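Local coordinates for putative arylalkylamine N-Acetyltransferase 7 (Aedes aegypti, PDB 4FD7), which probably transfers an acetyl group to an amine as a GNAT-family N-acetyltransferase, although its arylalkylamine specificity is only putative, at residues Arg46-Tyr51 with Gly152-Pro157; Asp105-Ser110 with Asn137-Tyr142. All blocks are in the same frame, centred on the assembly; numbering follows the deposited sequence.

From the N terminus, the chain first enters interaction 1 through helix 41-55, then runs into strand 98-108, whose end supplies the first half of interaction 2. After helix 120-136 it reaches helix 138-142, where Asn137-Tyr142 meets Asp105-Ser110 and closes a loop of 26 intervening residues. Strand 146-155 follows and carries the chain back to helix 41-55 at Gly152-Pro157, closing a loop of 100 residues within which interaction 2 is nested. The two contacts do not touch: their centres are about 27 Å apart and lie on opposite sides of the chain's centre. Both reach the five-stranded antiparallel sheet, through its neighbouring strands 98-108 and 146-155.

Interaction 1: residues Arg46-Tyr51 with Gly152-Pro157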
# COMPACT_ATOMS: atom_id res chain seq x y z
N ARG A 46 -6.00 -1.46 -13.11
CA ARG A 46 -5.10 -1.46 -14.25
C ARG A 46 -3.84 -0.67 -13.94
O ARG A 46 -2.73 -1.11 -14.27
CB ARG A 46 -5.82 -0.98 -15.52
CG ARG A 46 -6.65 -2.11 -16.13
CD ARG A 46 -7.80 -1.65 -17.02
NE ARG A 46 -8.64 -2.80 -17.36
CZ ARG A 46 -9.59 -2.80 -18.30
NH1 ARG A 46 -9.86 -1.71 -19.00
NH2 ARG A 46 -10.28 -3.91 -18.54
N HIS A 47 -4.01 0.44 -13.22
CA HIS A 47 -2.86 1.24 -12.84
C HIS A 47 -1.94 0.38 -11.98
O HIS A 47 -0.73 0.33 -12.21
CB HIS A 47 -3.34 2.47 -12.06
CG HIS A 47 -2.26 3.43 -11.70
ND1 HIS A 47 -1.39 3.21 -10.65
CD2 HIS A 47 -1.95 4.65 -12.20
CE1 HIS A 47 -0.57 4.24 -10.55
NE2 HIS A 47 -0.90 5.12 -11.48
N MET A 48 -2.53 -0.36 -11.04
CA MET A 48 -1.73 -1.21 -10.17
C MET A 48 -0.97 -2.24 -11.01
O MET A 48 0.20 -2.50 -10.76
CB MET A 48 -2.59 -1.88 -9.10
CG MET A 48 -3.21 -0.91 -8.07
SD MET A 48 -2.03 -0.11 -6.95
CE MET A 48 -1.41 -1.49 -6.03
N CYS A 49 -1.64 -2.81 -12.01
CA CYS A 49 -0.99 -3.82 -12.82
C CYS A 49 0.08 -3.23 -13.71
O CYS A 49 1.07 -3.89 -14.03
CB CYS A 49 -2.02 -4.52 -13.69
SG CYS A 49 -3.15 -5.48 -12.69
N ASP A 50 -0.10 -1.97 -14.11
CA ASP A 50 0.77 -1.42 -15.14
C ASP A 50 2.07 -0.96 -14.52
O ASP A 50 3.12 -0.96 -15.16
CB ASP A 50 0.11 -0.22 -15.81
CG ASP A 50 -0.90 -0.62 -16.86
OD1 ASP A 50 -0.94 -1.81 -17.22
OD2 ASP A 50 -1.65 0.27 -17.32
N TYR A 51 1.97 -0.54 -13.26
CA TYR A 51 3.10 0.08 -12.62
C TYR A 51 3.59 -0.67 -11.38
O TYR A 51 4.69 -1.21 -11.39
CB TYR A 51 2.77 1.54 -12.33
CG TYR A 51 2.27 2.25 -13.57
CD1 TYR A 51 3.11 2.43 -14.67
CD2 TYR A 51 0.97 2.72 -13.65
CE1 TYR A 51 2.66 3.07 -15.81
CE2 TYR A 51 0.51 3.38 -14.79
CZ TYR A 51 1.36 3.54 -15.87
OH TYR A 51 0.90 4.19 -17.00
N GLY A 152 -0.13 -2.37 -1.52
CA GLY A 152 0.50 -1.76 -2.68
C GLY A 152 0.18 -0.30 -2.90
O GLY A 152 -1.00 0.11 -2.86
N LEU A 153 1.22 0.49 -3.13
CA LEU A 153 1.09 1.88 -3.55
C LEU A 153 1.79 2.02 -4.90
O LEU A 153 2.98 1.75 -5.02
CB LEU A 153 1.72 2.84 -2.52
CG LEU A 153 1.34 4.34 -2.62
CD1 LEU A 153 1.72 5.09 -1.35
CD2 LEU A 153 1.96 5.05 -3.82
N SER A 154 1.01 2.44 -5.90
CA SER A 154 1.49 2.60 -7.27
C SER A 154 1.52 4.08 -7.63
O SER A 154 0.57 4.81 -7.35
CB SER A 154 0.56 1.86 -8.21
OG SER A 154 1.04 1.84 -9.55
N VAL A 155 2.60 4.54 -8.25
CA VAL A 155 2.65 5.90 -8.77
C VAL A 155 3.10 5.85 -10.23
O VAL A 155 4.05 5.13 -10.55
CB VAL A 155 3.63 6.79 -7.98
CG1 VAL A 155 4.04 8.04 -8.80
CG2 VAL A 155 3.03 7.19 -6.62
N ASP A 156 2.40 6.58 -11.10
CA ASP A 156 2.78 6.61 -12.51
C ASP A 156 4.16 7.22 -12.61
O ASP A 156 4.40 8.32 -12.12
CB ASP A 156 1.77 7.43 -13.30
CG ASP A 156 2.02 7.39 -14.80
OD1 ASP A 156 3.17 7.20 -15.24
OD2 ASP A 156 1.04 7.57 -15.55
N PRO A 157 5.10 6.49 -13.25
CA PRO A 157 6.48 6.91 -13.46
C PRO A 157 6.62 8.34 -13.98
O PRO A 157 7.59 9.00 -13.61
CB PRO A 157 6.97 5.91 -14.50
CG PRO A 157 6.24 4.68 -14.16
CD PRO A 157 4.86 5.13 -13.77
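His47 and Tyr51, one turn apart, converge on the Ser154 hydroxyl, Tyr51 CB lying 3.3 Å from Ser154 OG. With CG anti to the backbone N (chi1 -176°), His47 ND1 comes 3.0 Å from Ser154 OG and the ring lies edge-on to the strand, Val155 N near its plane. A weak hydrogen bond from His47 NE2 to Val99 O helps set its rotation. Tyr51 CD2 sits over the centre of one imidazole face. Tyr51 CD1 packs against Pro157 CD at 3.3 Å, and Asp156 CA covers one phenol face. Tyr51 OH lies 3.7 Å from Asp156 OD2, ring and carboxylate planes 23° apart. Met48 works the other flank: its chain, bent at chi2 and chi3, sets SD 3.5 Å from Ser154 CB and CE 3.6 Å from Gly152 O. The local axes of helix 46-51 and strand 152-155 approach to 7.9 Å at 80°: a helix packed across the sheet's outermost strand, which leads into what is probably the family's acetyl-CoA pyrophosphate loop. Ser154 OG takes a weak hydrogen bond from Phe52 N. Around this layer, His47 and Met48 touch Val101 of strand 98-108, Met48 meets Trp78 of helix 68-81, and Leu153 and Val155 pack against helix 164-170.

Interaction 2: residues Asp105-Ser110 with Asn137-Tyr142; sequences DVASRS and NIFDRY
On the surface of the GNAT fold, the end of strand 98-108 and the start of its following loop are clasped by the short helix 138-142, which leads into the adjacent antiparallel strand 146-155. Arg109 CA stands over one face of the Phe139 ring, 3.7 Å from the centroid and 8° off the normal, a CH-pi contact. Phe139 CZ comes within 3.3 Å of Ser108 C, and Ala107 CB touches the same ring carbon at 4.3 Å. Arg109 and Phe139 then pass in opposite directions: the arginine chain leaves the backbone extended through chi1 and chi2, turns at chi3 (-79°) and runs back along the phenylalanine until one guanidinium face covers Phe139 CB. Arg109 NH2 comes 3.2 Å from Phe139 O. Arg109 NE makes a salt bridge with Asp145 and Arg109 NH1 a second with Asp140, so the guanidinium is gripped by two carboxylates, which would probably stabilise its positive charge. Phe139 also meets the ring of Tyr147 on strand 146-155, and Ser108 OG bonds to His146 ND1. The contact lies at the surface, where a water weakly bridges Arg109 NH2 and Asp140 OD1. In the Asp140 salt bridge, Arg109 NH1 donates to Asp140 OD1 at 2.8 Å and 176°, in the guanidinium plane but from above that of the carboxylate.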
# COMPACT_ATOMS: atom_id res chain seq x y z
N ASP A 105 -7.02 -1.75 3.20
CA ASP A 105 -8.15 -2.30 3.95
C ASP A 105 -7.86 -2.27 5.44
O ASP A 105 -6.83 -1.75 5.85
CB ASP A 105 -8.55 -3.70 3.46
CG ASP A 105 -7.51 -4.76 3.78
OD1 ASP A 105 -6.45 -4.45 4.35
OD2 ASP A 105 -7.78 -5.93 3.43
N VAL A 106 -8.75 -2.81 6.25
CA VAL A 106 -8.51 -2.79 7.69
C VAL A 106 -8.12 -4.17 8.21
O VAL A 106 -8.81 -5.16 7.94
CB VAL A 106 -9.72 -2.21 8.45
CG1 VAL A 106 -9.52 -2.28 9.98
CG2 VAL A 106 -9.96 -0.76 8.00
N ALA A 107 -6.98 -4.24 8.88
CA ALA A 107 -6.52 -5.47 9.52
C ALA A 107 -7.16 -5.52 10.91
O ALA A 107 -7.25 -4.50 11.59
CB ALA A 107 -5.02 -5.50 9.62
N SER A 108 -7.63 -6.70 11.30
CA SER A 108 -8.29 -6.86 12.59
C SER A 108 -7.68 -8.04 13.31
O SER A 108 -7.18 -8.97 12.69
CB SER A 108 -9.79 -7.09 12.40
OG SER A 108 -10.39 -5.99 11.73
N ARG A 109 -7.72 -7.98 14.64
CA ARG A 109 -7.06 -8.93 15.51
C ARG A 109 -7.51 -10.35 15.22
O ARG A 109 -6.72 -11.29 15.29
CB ARG A 109 -7.35 -8.55 16.96
CG ARG A 109 -6.61 -9.36 18.01
CD ARG A 109 -7.12 -9.01 19.40
NE ARG A 109 -6.54 -7.76 19.90
CZ ARG A 109 -5.36 -7.68 20.51
NH1 ARG A 109 -4.63 -8.77 20.71
NH2 ARG A 109 -4.90 -6.51 20.92
N SER A 110 -8.78 -10.51 14.87
CA SER A 110 -9.33 -11.84 14.68
C SER A 110 -8.98 -12.45 13.32
O SER A 110 -9.17 -13.65 13.13
CB SER A 110 -10.84 -11.86 14.95
OG SER A 110 -11.56 -10.96 14.12
N ASN A 137 3.73 -7.49 15.38
CA ASN A 137 2.96 -7.66 16.61
C ASN A 137 2.13 -6.41 16.95
O ASN A 137 2.00 -6.01 18.12
CB ASN A 137 3.92 -8.02 17.74
CG ASN A 137 3.23 -8.51 19.00
OD1 ASN A 137 2.08 -8.97 18.97
ND2 ASN A 137 3.95 -8.44 20.11
N ILE A 138 1.54 -5.81 15.92
CA ILE A 138 0.86 -4.51 16.02
C ILE A 138 -0.27 -4.44 17.08
O ILE A 138 -0.34 -3.48 17.87
CB ILE A 138 0.33 -4.06 14.63
CG1 ILE A 138 1.50 -3.91 13.64
CG2 ILE A 138 -0.43 -2.76 14.74
CD1 ILE A 138 2.48 -2.77 14.01
N PHE A 139 -1.12 -5.46 17.12
CA PHE A 139 -2.31 -5.41 17.97
C PHE A 139 -1.95 -5.39 19.44
O PHE A 139 -2.45 -4.57 20.19
CB PHE A 139 -3.26 -6.58 17.71
CG PHE A 139 -3.74 -6.65 16.30
CD1 PHE A 139 -4.70 -5.76 15.83
CD2 PHE A 139 -3.23 -7.60 15.42
CE1 PHE A 139 -5.15 -5.83 14.51
CE2 PHE A 139 -3.68 -7.67 14.10
CZ PHE A 139 -4.63 -6.77 13.66
N ASP A 140 -1.06 -6.29 19.85
CA ASP A 140 -0.63 -6.32 21.24
C ASP A 140 0.28 -5.14 21.61
O ASP A 140 0.20 -4.63 22.72
CB ASP A 140 0.07 -7.64 21.57
CG ASP A 140 -0.91 -8.80 21.65
OD1 ASP A 140 -2.11 -8.57 21.89
OD2 ASP A 140 -0.46 -9.96 21.48
N ARG A 141 1.15 -4.73 20.69
CA ARG A 141 2.05 -3.62 20.96
C ARG A 141 1.30 -2.32 21.20
O ARG A 141 1.70 -1.52 22.05
CB ARG A 141 3.05 -3.44 19.82
CG ARG A 141 4.31 -4.26 20.03
CD ARG A 141 5.32 -4.04 18.92
NE ARG A 141 5.66 -2.63 18.74
CZ ARG A 141 5.58 -1.99 17.58
NH1 ARG A 141 5.16 -2.64 16.49
NH2 ARG A 141 5.91 -0.70 17.49
N TYR A 142 0.23 -2.10 20.44
CA TYR A 142 -0.53 -0.87 20.62
C TYR A 142 -1.85 -1.05 21.38
O TYR A 142 -2.55 -0.06 21.63
CB TYR A 142 -0.82 -0.24 19.26
CG TYR A 142 0.38 0.41 18.60
CD1 TYR A 142 1.07 -0.22 17.58
CD2 TYR A 142 0.79 1.68 18.98
CE1 TYR A 142 2.15 0.40 16.95
CE2 TYR A 142 1.86 2.30 18.37
CZ TYR A 142 2.54 1.67 17.36
OH TYR A 142 3.61 2.32 16.77
O HOH W 1 -3.51 -6.05 23.75